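Local atomic coordinates of ferredoxin-NADP reductase (Neisseria gonorrhoeae MIA_2011_03-10, PDB entry 5TR9), a protein that binds flavin-adenine dinucleotide (FAD) and probably catalyses electron transfer between NADP(H) and ferredoxin. Residues L32-I37 / L163-R168; D122-C127 / Q216-K221; S137-P142 / V151-S156; D240-L245 / G259-E264. All coordinates share one frame; numbering follows the deposited sequence. Where two conformers were deposited one is given.

Contacts 2, 3 and 4 all reach one parallel sheet, while contact 1 joins the FAD-binding part to the NAD-binding part. Contacts 2 and 3, centres 11 Å apart, use neighbouring strands, where probable backbone hydrogen bonds pair Met125 N with Asn152 O and Met125 O with Ile154 N. Contact 4 meets contact 2 where Leu126 CD1 packs on Thr241 CG2 at 3.6 Å. Contact 1 meets contact 3 where Leu163 CD2 lies 3.9 Å from His155 O. Contacts 1 and 4 lie on opposite sides of the chain's centre, their centres 26 Å apart. By nearest atoms, the bound FAD lies about 7 Å from the side chain of Leu32, 12 Å from Met263's and 13 Å from Leu153's.

Contact 1: L32-I37 / L163-R168; sequences LITFAI and LIFNDR
Leu32 and Ile164 meet through single methyl groups. Leu32 CD1 lies 3.8 Å from Ile164 CG2, and the two side chains cross obliquely. The second touch is looser. Thr34 CG2 approaches Phe165 CZ at 4.2 Å, set obliquely to the ring. Leu32 and Thr34 are two residues apart on strand 32-38, and both point toward the segment 163-168.

The two Ile164 branches meet different groups. CG1 sits between the backbone N and the carbonyl carbon (chi1 62°) and lies 3.5 Å above the plane of the Phe165 ring, offset toward the rim. CG2, on the other branch, meets Leu32. Phe80, from strand 76-82, meets the Phe165 ring edge-to-face, and Ile164 also touches Phe80. The hydroxyl of Thr34 is used elsewhere, in a hydrogen bond with His28 NE2.

A type I beta turn from Leu163 to Asn166 presents Ile164 and Phe165 at its two central positions. It is closed by Asn166 N to Leu163 O at 3.2 Å. Phe165 is also the N-cap residue of helix 166-173. The contact is an apolar piece of the interface between the antiparallel FAD-binding barrel and the NAD-binding domain, the two-domain build of the ferredoxin-NADP reductase family.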
loop_
_atom_site.group_PDB
_atom_site.type_symbol
_atom_site.label_atom_id
_atom_site.label_comp_id
_atom_site.label_asym_id
_atom_site.label_seq_id
_atom_site.Cartn_x
_atom_site.Cartn_y
_atom_site.Cartn_z
ATOM N N LEU A 32 9.945 0.393 11.908
ATOM C CA LEU A 32 8.949 0.895 10.966
ATOM C C LEU A 32 8.972 2.415 11.002
ATOM O O LEU A 32 8.682 3.016 12.044
ATOM C CB LEU A 32 7.549 0.364 11.301
ATOM C CG LEU A 32 7.416 -1.169 11.221
ATOM C CD1 LEU A 32 6.029 -1.614 11.662
ATOM C CD2 LEU A 32 7.725 -1.682 9.823
ATOM N N ILE A 33 9.311 3.035 9.869
ATOM C CA ILE A 33 9.377 4.494 9.805
ATOM C C ILE A 33 8.438 5.011 8.731
ATOM O O ILE A 33 8.186 4.352 7.714
ATOM C CB ILE A 33 10.813 5.010 9.537
ATOM C CG1 ILE A 33 11.318 4.511 8.178
ATOM C CG2 ILE A 33 11.751 4.573 10.650
ATOM C CD1 ILE A 33 12.624 5.184 7.719
ATOM N N THR A 34 7.925 6.219 8.955
ATOM C CA THR A 34 7.471 7.051 7.852
ATOM C C THR A 34 8.405 8.248 7.769
ATOM O O THR A 34 9.045 8.627 8.758
ATOM C CB THR A 34 6.006 7.505 8.001
ATOM O OG1 THR A 34 5.790 8.145 9.268
ATOM C CG2 THR A 34 5.069 6.301 7.876
ATOM N N PHE A 35 8.533 8.801 6.569
ATOM C CA PHE A 35 9.365 9.981 6.402
ATOM C C PHE A 35 8.833 10.799 5.240
ATOM O O PHE A 35 8.147 10.277 4.357
ATOM C CB PHE A 35 10.856 9.629 6.196
ATOM C CG PHE A 35 11.150 8.805 4.957
ATOM C CD1 PHE A 35 11.058 7.415 4.987
ATOM C CD2 PHE A 35 11.592 9.418 3.783
ATOM C CE1 PHE A 35 11.359 6.647 3.861
ATOM C CE2 PHE A 35 11.900 8.657 2.647
ATOM C CZ PHE A 35 11.783 7.265 2.685
ATOM N N ALA A 36 9.117 12.097 5.277
ATOM C CA ALA A 36 8.686 13.015 4.236
ATOM C C ALA A 36 9.904 13.643 3.585
ATOM O O ALA A 36 10.924 13.890 4.246
ATOM C CB ALA A 36 7.789 14.115 4.801
ATOM N N ILE A 37 9.780 13.920 2.288
ATOM C CA ILE A 37 10.818 14.606 1.534
ATOM C C ILE A 37 10.180 15.771 0.787
ATOM O O ILE A 37 8.962 15.817 0.576
ATOM C CB ILE A 37 11.549 13.665 0.551
ATOM C CG1 ILE A 37 10.634 13.284 -0.620
ATOM C CG2 ILE A 37 12.031 12.387 1.255
ATOM C CD1 ILE A 37 11.339 12.433 -1.674
ATOM N N LEU A 163 0.710 -2.824 13.130
ATOM C CA LEU A 163 -0.488 -2.154 12.612
ATOM C C LEU A 163 -0.392 -0.661 12.928
ATOM O O LEU A 163 -1.132 -0.109 13.747
ATOM C CB LEU A 163 -1.743 -2.770 13.221
ATOM C CG LEU A 163 -2.043 -4.248 12.916
ATOM C CD1 LEU A 163 -3.140 -4.778 13.839
ATOM C CD2 LEU A 163 -2.424 -4.437 11.454
ATOM N N ILE A 164 0.570 0.002 12.274
ATOM C CA ILE A 164 0.903 1.362 12.694
ATOM C C ILE A 164 -0.084 2.402 12.185
ATOM O O ILE A 164 -0.008 3.565 12.611
ATOM C CB ILE A 164 2.339 1.737 12.277
ATOM C CG1 ILE A 164 2.508 1.711 10.762
ATOM C CG2 ILE A 164 3.375 0.807 12.961
ATOM C CD1 ILE A 164 3.751 2.474 10.300
ATOM N N PHE A 165 -1.021 2.019 11.321
ATOM C CA PHE A 165 -2.083 2.910 10.867
ATOM C C PHE A 165 -3.430 2.536 11.469
ATOM O O PHE A 165 -4.456 3.091 11.065
ATOM C CB PHE A 165 -2.147 2.903 9.336
ATOM C CG PHE A 165 -0.825 3.213 8.690
ATOM C CD1 PHE A 165 -0.348 4.516 8.652
ATOM C CD2 PHE A 165 -0.042 2.197 8.166
ATOM C CE1 PHE A 165 0.887 4.813 8.085
ATOM C CE2 PHE A 165 1.207 2.483 7.607
ATOM C CZ PHE A 165 1.665 3.791 7.563
ATOM N N ASN A 166 -3.436 1.622 12.444
ATOM C CA ASN A 166 -4.679 1.038 12.940
ATOM C C ASN A 166 -5.590 2.087 13.561
ATOM O O ASN A 166 -6.790 2.127 13.270
ATOM C CB ASN A 166 -4.358 -0.053 13.960
ATOM C CG ASN A 166 -5.597 -0.597 14.631
ATOM O OD1 ASN A 166 -6.289 -1.443 14.075
ATOM N ND2 ASN A 166 -5.883 -0.112 15.835
ATOM N N ASP A 167 -5.048 2.920 14.460
ATOM C CA ASP A 167 -5.882 3.929 15.108
ATOM C C ASP A 167 -6.505 4.865 14.084
ATOM O O ASP A 167 -7.693 5.199 14.177
ATOM C CB ASP A 167 -5.064 4.725 16.124
ATOM C CG ASP A 167 -4.670 3.898 17.332
ATOM O OD1 ASP A 167 -5.084 2.723 17.419
ATOM O OD2 ASP A 167 -3.937 4.428 18.194
ATOM N N ARG A 168 -5.723 5.285 13.091
ATOM C CA ARG A 168 -6.229 6.194 12.069
ATOM C C ARG A 168 -7.319 5.534 11.228
ATOM O O ARG A 168 -8.371 6.134 10.972
ATOM C CB ARG A 168 -5.070 6.661 11.183
ATOM C CG ARG A 168 -5.469 7.096 9.781
ATOM C CD ARG A 168 -4.234 7.324 8.921
ATOM N NE ARG A 168 -4.579 7.700 7.553
ATOM C CZ ARG A 168 -3.688 7.897 6.584
ATOM N NH1 ARG A 168 -2.390 7.752 6.830
ATOM N NH2 ARG A 168 -4.095 8.239 5.367
#

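Contact 2: D122-C127 / Q216-K221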
loop_
_atom_site.group_PDB
_atom_site.type_symbol
_atom_site.label_atom_id
_atom_site.label_comp_id
_atom_site.label_asym_id
_atom_site.label_seq_id
_atom_site.Cartn_x
_atom_site.Cartn_y
_atom_site.Cartn_z
ATOM N N ASP A 122 -17.772 -2.720 -5.286
ATOM C CA ASP A 122 -17.166 -2.748 -3.960
ATOM C C ASP A 122 -15.669 -2.957 -4.114
ATOM O O ASP A 122 -15.234 -4.007 -4.603
ATOM C CB ASP A 122 -17.774 -3.861 -3.119
ATOM C CG ASP A 122 -19.253 -3.658 -2.893
ATOM O OD1 ASP A 122 -19.620 -2.625 -2.288
ATOM O OD2 ASP A 122 -20.065 -4.494 -3.353
ATOM N N LEU A 123 -14.884 -1.968 -3.699
ATOM C CA LEU A 123 -13.432 -2.024 -3.847
ATOM C C LEU A 123 -12.818 -2.672 -2.611
ATOM O O LEU A 123 -13.034 -2.200 -1.489
ATOM C CB LEU A 123 -12.868 -0.618 -4.048
ATOM C CG LEU A 123 -11.365 -0.511 -4.267
ATOM C CD1 LEU A 123 -11.019 -1.178 -5.615
ATOM C CD2 LEU A 123 -10.933 0.957 -4.216
ATOM N N VAL A 124 -12.033 -3.733 -2.808
ATOM C CA VAL A 124 -11.436 -4.474 -1.693
ATOM C C VAL A 124 -9.923 -4.496 -1.885
ATOM O O VAL A 124 -9.418 -5.123 -2.826
ATOM C CB VAL A 124 -12.003 -5.898 -1.576
ATOM C CG1 VAL A 124 -11.312 -6.667 -0.418
ATOM C CG2 VAL A 124 -13.534 -5.861 -1.367
ATOM N N MET A 125 -9.205 -3.827 -0.991
ATOM C CA MET A 125 -7.749 -3.728 -1.047
ATOM C C MET A 125 -7.150 -4.697 -0.032
ATOM O O MET A 125 -7.442 -4.605 1.162
ATOM C CB MET A 125 -7.319 -2.281 -0.778
ATOM C CG MET A 125 -7.815 -1.318 -1.865
ATOM S SD MET A 125 -7.592 0.427 -1.457
ATOM C CE MET A 125 -8.742 0.551 -0.112
ATOM N N LEU A 126 -6.319 -5.627 -0.510
ATOM C CA LEU A 126 -5.719 -6.672 0.314
ATOM C C LEU A 126 -4.220 -6.424 0.370
ATOM O O LEU A 126 -3.570 -6.349 -0.675
ATOM C CB LEU A 126 -6.004 -8.054 -0.285
ATOM C CG LEU A 126 -7.471 -8.421 -0.554
ATOM C CD1 LEU A 126 -7.525 -9.739 -1.305
ATOM C CD2 LEU A 126 -8.236 -8.525 0.768
ATOM N N CYS A 127 -3.659 -6.293 1.571
ATOM C CA CYS A 127 -2.234 -5.991 1.596
ATOM C C CYS A 127 -1.562 -6.627 2.801
ATOM O O CYS A 127 -2.216 -7.000 3.781
ATOM C CB CYS A 127 -1.979 -4.477 1.598
ATOM S SG CYS A 127 -2.729 -3.590 2.986
ATOM N N GLN A 216 -17.393 -11.960 5.734
ATOM C CA GLN A 216 -18.179 -11.784 6.953
ATOM C C GLN A 216 -17.743 -10.543 7.728
ATOM O O GLN A 216 -18.589 -9.816 8.271
ATOM C CB GLN A 216 -18.074 -13.037 7.821
ATOM C CG GLN A 216 -18.936 -14.183 7.304
ATOM C CD GLN A 216 -18.627 -15.515 7.966
ATOM O OE1 GLN A 216 -18.000 -15.569 9.028
ATOM N NE2 GLN A 216 -19.063 -16.603 7.333
ATOM N N ALA A 217 -16.433 -10.280 7.785
ATOM C CA ALA A 217 -15.936 -9.109 8.504
ATOM C C ALA A 217 -16.387 -7.812 7.845
ATOM O O ALA A 217 -16.594 -6.803 8.534
ATOM C CB ALA A 217 -14.410 -9.154 8.597
ATOM N N LEU A 218 -16.552 -7.821 6.520
ATOM C CA LEU A 218 -16.987 -6.647 5.773
ATOM C C LEU A 218 -18.498 -6.488 5.731
ATOM O O LEU A 218 -18.972 -5.411 5.351
ATOM C CB LEU A 218 -16.459 -6.703 4.336
ATOM C CG LEU A 218 -14.931 -6.697 4.211
ATOM C CD1 LEU A 218 -14.506 -6.767 2.744
ATOM C CD2 LEU A 218 -14.316 -5.446 4.874
ATOM N N HIS A 219 -19.257 -7.524 6.091
ATOM C CA HIS A 219 -20.721 -7.496 6.012
ATOM C C HIS A 219 -21.183 -7.136 4.603
ATOM O O HIS A 219 -22.184 -6.443 4.414
ATOM C CB HIS A 219 -21.319 -6.538 7.040
ATOM C CG HIS A 219 -20.848 -6.789 8.438
ATOM N ND1 HIS A 219 -21.343 -7.814 9.215
ATOM C CD2 HIS A 219 -19.926 -6.151 9.198
ATOM C CE1 HIS A 219 -20.750 -7.794 10.396
ATOM N NE2 HIS A 219 -19.886 -6.795 10.411
ATOM N N THR A 220 -20.437 -7.615 3.610
ATOM C CA THR A 220 -20.702 -7.356 2.201
ATOM C C THR A 220 -20.407 -8.635 1.437
ATOM O O THR A 220 -19.279 -9.132 1.489
ATOM C CB THR A 220 -19.821 -6.215 1.668
ATOM O OG1 THR A 220 -20.058 -5.022 2.425
ATOM C CG2 THR A 220 -20.117 -5.947 0.197
ATOM N N LYS A 221 -21.409 -9.167 0.739
ATOM C CA LYS A 221 -21.173 -10.336 -0.099
ATOM C C LYS A 221 -20.219 -9.973 -1.229
ATOM O O LYS A 221 -20.384 -8.942 -1.890
ATOM C CB LYS A 221 -22.490 -10.868 -0.663
HETATM O O HOH W 1 -19.281 -6.979 -3.577
#
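Thr220 carries its methyl CG2 trans to the backbone N, with OG1 beside that N (chi1 -59°), which turns the methyl to the strand, where it meets Asp122. Asp122 has a similar first torsion (chi1 -62°), with CG trans to the carbonyl carbon. The two side chains come from opposite directions, and Thr220 CG2 stands 3.8 Å from Asp122 OD2. This is a van der Waals contact between a methyl and a carboxylate oxygen. Thr220 OG1 bonds Arg186 NH1.

A water bridges the two segments. It donates to Asp122 OD2 at 2.6 Å and to Lys221 O at 2.8 Å. Both carboxylate oxygens have hydrogen-bond partners, since OD1 bonds Thr150 OG1.

Further along the strand, Val124 CG2 faces Leu218 CD1 at 4.3 Å, a loose apolar touch. Leu218 lies at the close of helix 213-218. His219 is the first residue to leave helical angles, with positive phi in a Schellman motif, and the chain turns to bring Thr220 opposite Asp122. Val124 and Met125 point to different faces of the sheet, and Met125 packs on helix 133-139. Helices on both faces of a parallel sheet are typical of the Rossmann-like NAD-binding domain of this family.

Contact 3: S137-P142 / V151-S156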
loop_
_atom_site.group_PDB
_atom_site.type_symbol
_atom_site.label_atom_id
_atom_site.label_comp_id
_atom_site.label_asym_id
_atom_site.label_seq_id
_atom_site.Cartn_x
_atom_site.Cartn_y
_atom_site.Cartn_z
ATOM N N SER A 137 -2.440 6.250 -0.078
ATOM C CA SER A 137 -2.594 7.355 -1.016
ATOM C C SER A 137 -3.943 7.291 -1.720
ATOM O O SER A 137 -4.605 8.321 -1.898
ATOM C CB SER A 137 -1.449 7.336 -2.039
ATOM O OG SER A 137 -1.495 8.487 -2.871
ATOM N N ILE A 138 -4.367 6.088 -2.118
ATOM C CA ILE A 138 -5.670 5.924 -2.757
ATOM C C ILE A 138 -6.790 6.378 -1.825
ATOM O O ILE A 138 -7.722 7.073 -2.249
ATOM C CB ILE A 138 -5.847 4.469 -3.222
ATOM C CG1 ILE A 138 -4.950 4.235 -4.445
ATOM C CG2 ILE A 138 -7.321 4.169 -3.570
ATOM C CD1 ILE A 138 -4.669 2.763 -4.774
ATOM N N LEU A 139 -6.706 6.023 -0.538
ATOM C CA LEU A 139 -7.737 6.449 0.415
ATOM C C LEU A 139 -7.776 7.955 0.619
ATOM O O LEU A 139 -8.783 8.481 1.110
ATOM C CB LEU A 139 -7.529 5.764 1.764
ATOM C CG LEU A 139 -7.823 4.272 1.718
ATOM C CD1 LEU A 139 -7.448 3.638 3.049
ATOM C CD2 LEU A 139 -9.296 4.046 1.418
ATOM N N GLU A 140 -6.700 8.663 0.287
ATOM C CA GLU A 140 -6.706 10.110 0.397
ATOM C C GLU A 140 -7.341 10.788 -0.822
ATOM O O GLU A 140 -7.511 12.003 -0.806
ATOM C CB GLU A 140 -5.265 10.586 0.659
ATOM C CG GLU A 140 -4.787 10.192 2.087
ATOM C CD GLU A 140 -3.325 9.715 2.205
ATOM O OE1 GLU A 140 -2.534 9.883 1.258
ATOM O OE2 GLU A 140 -2.965 9.169 3.272
ATOM N N GLN A 141 -7.710 10.020 -1.853
ATOM C CA GLN A 141 -8.409 10.575 -3.010
ATOM C C GLN A 141 -9.884 10.738 -2.680
ATOM O O GLN A 141 -10.566 9.730 -2.460
ATOM C CB GLN A 141 -8.270 9.655 -4.209
ATOM C CG GLN A 141 -6.880 9.570 -4.768
ATOM C CD GLN A 141 -6.496 10.825 -5.502
ATOM O OE1 GLN A 141 -5.888 11.730 -4.936
ATOM N NE2 GLN A 141 -6.867 10.902 -6.771
ATOM N N PRO A 142 -10.418 11.962 -2.645
ATOM C CA PRO A 142 -11.829 12.123 -2.256
ATOM C C PRO A 142 -12.786 11.366 -3.155
ATOM O O PRO A 142 -13.839 10.921 -2.684
ATOM C CB PRO A 142 -12.049 13.641 -2.345
ATOM C CG PRO A 142 -10.690 14.226 -2.183
ATOM C CD PRO A 142 -9.756 13.268 -2.847
ATOM N N VAL A 151 -15.541 0.902 0.199
ATOM C CA VAL A 151 -14.090 0.870 0.095
ATOM C C VAL A 151 -13.591 0.113 1.314
ATOM O O VAL A 151 -13.942 0.464 2.443
ATOM C CB VAL A 151 -13.494 2.287 0.022
ATOM C CG1 VAL A 151 -11.993 2.215 -0.018
ATOM C CG2 VAL A 151 -14.017 3.013 -1.220
ATOM N N ASN A 152 -12.825 -0.950 1.089
ATOM C CA ASN A 152 -12.502 -1.917 2.128
ATOM C C ASN A 152 -11.012 -2.182 2.099
ATOM O O ASN A 152 -10.448 -2.429 1.032
ATOM C CB ASN A 152 -13.268 -3.228 1.906
ATOM C CG ASN A 152 -14.763 -3.005 1.724
ATOM O OD1 ASN A 152 -15.510 -2.936 2.698
ATOM N ND2 ASN A 152 -15.205 -2.861 0.470
ATOM N N LEU A 153 -10.370 -2.133 3.261
ATOM C CA LEU A 153 -8.929 -2.321 3.340
ATOM C C LEU A 153 -8.640 -3.390 4.379
ATOM O O LEU A 153 -9.055 -3.262 5.537
ATOM C CB LEU A 153 -8.233 -1.000 3.689
ATOM C CG LEU A 153 -6.713 -1.052 3.848
ATOM C CD1 LEU A 153 -6.035 -1.558 2.596
ATOM C CD2 LEU A 153 -6.192 0.343 4.237
ATOM N N ILE A 154 -7.944 -4.444 3.960
ATOM C CA ILE A 154 -7.544 -5.547 4.830
ATOM C C ILE A 154 -6.024 -5.493 4.922
ATOM O O ILE A 154 -5.335 -5.671 3.905
ATOM C CB ILE A 154 -8.015 -6.908 4.285
ATOM C CG1 ILE A 154 -9.546 -7.038 4.233
ATOM C CG2 ILE A 154 -7.474 -8.041 5.169
ATOM C CD1 ILE A 154 -10.263 -6.220 3.191
ATOM N N HIS A 155 -5.487 -5.231 6.125
ATOM C CA HIS A 155 -4.035 -5.127 6.320
ATOM C C HIS A 155 -3.546 -6.286 7.182
ATOM O O HIS A 155 -3.846 -6.341 8.383
ATOM C CB HIS A 155 -3.645 -3.791 6.958
ATOM C CG HIS A 155 -2.161 -3.556 6.997
ATOM N ND1 HIS A 155 -1.560 -2.757 7.949
ATOM C CD2 HIS A 155 -1.164 -4.013 6.200
ATOM C CE1 HIS A 155 -0.256 -2.720 7.725
ATOM N NE2 HIS A 155 0.011 -3.477 6.672
ATOM N N SER A 156 -2.775 -7.180 6.573
ATOM C CA SER A 156 -2.174 -8.327 7.255
ATOM C C SER A 156 -0.743 -8.006 7.676
ATOM O O SER A 156 0.061 -7.541 6.862
ATOM C CB SER A 156 -2.190 -9.550 6.334
ATOM O OG SER A 156 -1.392 -10.616 6.836
#
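Leu139 overlaps Val151 and Leu153, one methyl for each. Its CD2 lies 3.6 Å from Val151 CG1, and its CD1 lies 3.7 Å from Leu153 CD2. The fork at Leu139 CG therefore spans two strand residues that point to the same face of the sheet. This is helix-on-sheet packing in a beta-alpha-beta crossover of the Rossmann-like NAD-binding domain: strand 122-128 leads to helix 133-139, then the short helix 142-147, and strand 150-157 runs parallel to the first.

The two overlaps differ in direction. Leu139 and Val151 run antiparallel alongside one another, whereas Leu139 and Leu153 are inclined to each other. Leu153 holds CG trans to the backbone N (chi1 178°), which extends the side chain from the strand toward the helix. Val151 has CG1 trans to its N in the same way.

Met125, from the neighbouring strand 122-128, touches all three of these residues and adds to the same apolar layer. Phe185 packs on Leu139, and Ile144 of helix 142-147 packs on Val151. The layer is thus built from two helices and three strands.

Leu139 lies close to the end of its helix. The chain turns there, with Gln141 N bonded to Ile138 O at 3.0 Å, before helix 142-147 starts. Between Val151 and Leu153, Asn152 points away from the helix: its OD1 accepts from Arg186 NH1, and its ND2 reaches both Thr150 OG1 and Leu123 O.

Contact 4: D240-L245 / G259-E264; sequences DTFQTL and GQIMME
Phe242 offers a flat ring, and Met263 lays its tip on it. Met263 CE sits over the centre of one face, 3.9 Å from the ring centroid and only 9° off the ring normal, a CH-pi contact. The sulfur is farther toward the rim. Met263 SD is 4.2 Å from the same centroid in an oblique Met-aromatic contact, and it touches Phe242 CD1 at 3.7 Å. Met263 CG lies between the backbone N and the carbonyl carbon (chi1 60°). Beyond CG the chain is fully extended, which carries the thioether across to the helix.

The main bump from the strand is Ile261 CD1. It enters the hollow between Phe242 and Leu245, which lie three residues apart on the same side of helix 235-247. CD1 is 3.7 Å from Leu245 CB and 4.0 Å from Phe242 CD1. Leu245 CD1 closes in as well, at 4.1 Å from Ile261 CD1. The helix and the strand belong to the beta-alpha-beta unit of strand 227-233, helix 235-247 and strand 261-265. The axes of 240-245 and 261-264 run nearly antiparallel, at 166°, and approach to 10.3 Å. The Phe242 and Ile261 side chains are set roughly perpendicular.

Ile231 of strand 227-233 touches Ile261, and Phe229 of that strand touches Leu245. Tyr250 also packs on Ile261.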
loop_
_atom_site.group_PDB
_atom_site.type_symbol
_atom_site.label_atom_id
_atom_site.label_comp_id
_atom_site.label_asym_id
_atom_site.label_seq_id
_atom_site.Cartn_x
_atom_site.Cartn_y
_atom_site.Cartn_z
ATOM N N ASP A 240 -0.371 -16.304 -3.792
ATOM C CA ASP A 240 -1.363 -17.175 -3.164
ATOM C C ASP A 240 -2.753 -16.543 -3.187
ATOM O O ASP A 240 -3.754 -17.236 -3.406
ATOM C CB ASP A 240 -0.960 -17.491 -1.724
ATOM C CG ASP A 240 0.214 -18.455 -1.624
ATOM O OD1 ASP A 240 0.588 -19.091 -2.639
ATOM O OD2 ASP A 240 0.755 -18.584 -0.499
ATOM N N THR A 241 -2.832 -15.229 -2.959
ATOM C CA THR A 241 -4.121 -14.540 -3.004
ATOM C C THR A 241 -4.692 -14.554 -4.417
ATOM O O THR A 241 -5.883 -14.831 -4.613
ATOM C CB THR A 241 -3.955 -13.109 -2.496
ATOM O OG1 THR A 241 -3.432 -13.141 -1.161
ATOM C CG2 THR A 241 -5.288 -12.350 -2.505
ATOM N N PHE A 242 -3.854 -14.261 -5.412
ATOM C CA PHE A 242 -4.296 -14.292 -6.809
ATOM C C PHE A 242 -4.832 -15.667 -7.186
ATOM O O PHE A 242 -5.931 -15.790 -7.749
ATOM C CB PHE A 242 -3.130 -13.895 -7.717
ATOM C CG PHE A 242 -3.422 -14.034 -9.185
ATOM C CD1 PHE A 242 -4.363 -13.231 -9.795
ATOM C CD2 PHE A 242 -2.733 -14.950 -9.959
ATOM C CE1 PHE A 242 -4.635 -13.376 -11.147
ATOM C CE2 PHE A 242 -2.991 -15.081 -11.323
ATOM C CZ PHE A 242 -3.939 -14.283 -11.912
ATOM N N GLN A 243 -4.082 -16.724 -6.862
ATOM C CA GLN A 243 -4.514 -18.070 -7.224
ATOM C C GLN A 243 -5.804 -18.443 -6.512
ATOM O O GLN A 243 -6.660 -19.125 -7.090
ATOM C CB GLN A 243 -3.411 -19.077 -6.918
ATOM C CG GLN A 243 -2.174 -18.814 -7.747
ATOM C CD GLN A 243 -1.099 -19.855 -7.589
ATOM O OE1 GLN A 243 -1.179 -20.757 -6.734
ATOM N NE2 GLN A 243 -0.069 -19.754 -8.435
ATOM N N THR A 244 -5.962 -17.999 -5.259
ATOM C CA THR A 244 -7.194 -18.257 -4.516
ATOM C C THR A 244 -8.383 -17.560 -5.164
ATOM O O THR A 244 -9.449 -18.171 -5.338
ATOM C CB THR A 244 -7.016 -17.820 -3.060
ATOM O OG1 THR A 244 -6.054 -18.678 -2.439
ATOM C CG2 THR A 244 -8.336 -17.915 -2.287
ATOM N N LEU A 245 -8.207 -16.292 -5.562
ATOM C CA LEU A 245 -9.290 -15.566 -6.224
ATOM C C LEU A 245 -9.633 -16.184 -7.579
ATOM O O LEU A 245 -10.812 -16.274 -7.943
ATOM C CB LEU A 245 -8.915 -14.084 -6.371
ATOM C CG LEU A 245 -8.851 -13.327 -5.037
ATOM C CD1 LEU A 245 -8.324 -11.916 -5.273
ATOM C CD2 LEU A 245 -10.237 -13.296 -4.394
ATOM N N GLY A 259 -12.135 -7.679 -15.866
ATOM C CA GLY A 259 -11.559 -8.445 -14.783
ATOM C C GLY A 259 -11.957 -7.895 -13.426
ATOM O O GLY A 259 -12.796 -7.004 -13.285
ATOM N N GLN A 260 -11.338 -8.475 -12.404
ATOM C CA GLN A 260 -11.642 -8.062 -11.047
ATOM C C GLN A 260 -10.403 -7.946 -10.168
ATOM O O GLN A 260 -10.554 -7.734 -8.963
ATOM C CB GLN A 260 -12.640 -9.043 -10.386
ATOM C CG GLN A 260 -13.990 -9.212 -11.122
ATOM C CD GLN A 260 -13.927 -10.213 -12.275
ATOM O OE1 GLN A 260 -13.113 -11.136 -12.271
ATOM N NE2 GLN A 260 -14.779 -10.020 -13.276
ATOM N N ILE A 261 -9.189 -8.095 -10.707
ATOM C CA ILE A 261 -7.988 -8.130 -9.873
ATOM C C ILE A 261 -6.897 -7.249 -10.467
ATOM O O ILE A 261 -6.555 -7.384 -11.647
ATOM C CB ILE A 261 -7.450 -9.565 -9.719
ATOM C CG1 ILE A 261 -8.532 -10.525 -9.225
ATOM C CG2 ILE A 261 -6.260 -9.583 -8.777
ATOM C CD1 ILE A 261 -8.093 -11.978 -9.327
ATOM N N MET A 262 -6.319 -6.383 -9.633
ATOM C CA MET A 262 -5.049 -5.719 -9.907
ATOM C C MET A 262 -4.071 -6.109 -8.810
ATOM O O MET A 262 -4.460 -6.211 -7.645
ATOM C CB MET A 262 -5.183 -4.199 -9.920
ATOM C CG MET A 262 -6.102 -3.666 -10.979
ATOM S SD MET A 262 -6.358 -1.902 -10.726
ATOM C CE MET A 262 -7.576 -1.607 -12.004
ATOM N N MET A 263 -2.801 -6.298 -9.169
ATOM C CA MET A 263 -1.840 -6.740 -8.165
ATOM C C MET A 263 -0.451 -6.183 -8.458
ATOM O O MET A 263 -0.093 -5.908 -9.610
ATOM C CB MET A 263 -1.799 -8.267 -8.094
ATOM C CG MET A 263 -1.398 -8.931 -9.369
ATOM S SD MET A 263 -1.657 -10.716 -9.212
ATOM C CE MET A 263 -1.049 -11.280 -10.792
ATOM N N GLU A 264 0.325 -6.011 -7.386
ATOM C CA GLU A 264 1.698 -5.540 -7.475
ATOM C C GLU A 264 2.473 -6.102 -6.293
ATOM O O GLU A 264 2.014 -5.982 -5.156
ATOM C CB GLU A 264 1.721 -4.007 -7.464
ATOM C CG GLU A 264 3.097 -3.364 -7.533
ATOM C CD GLU A 264 2.978 -1.847 -7.418
ATOM O OE1 GLU A 264 3.170 -1.321 -6.298
ATOM O OE2 GLU A 264 2.662 -1.188 -8.433
#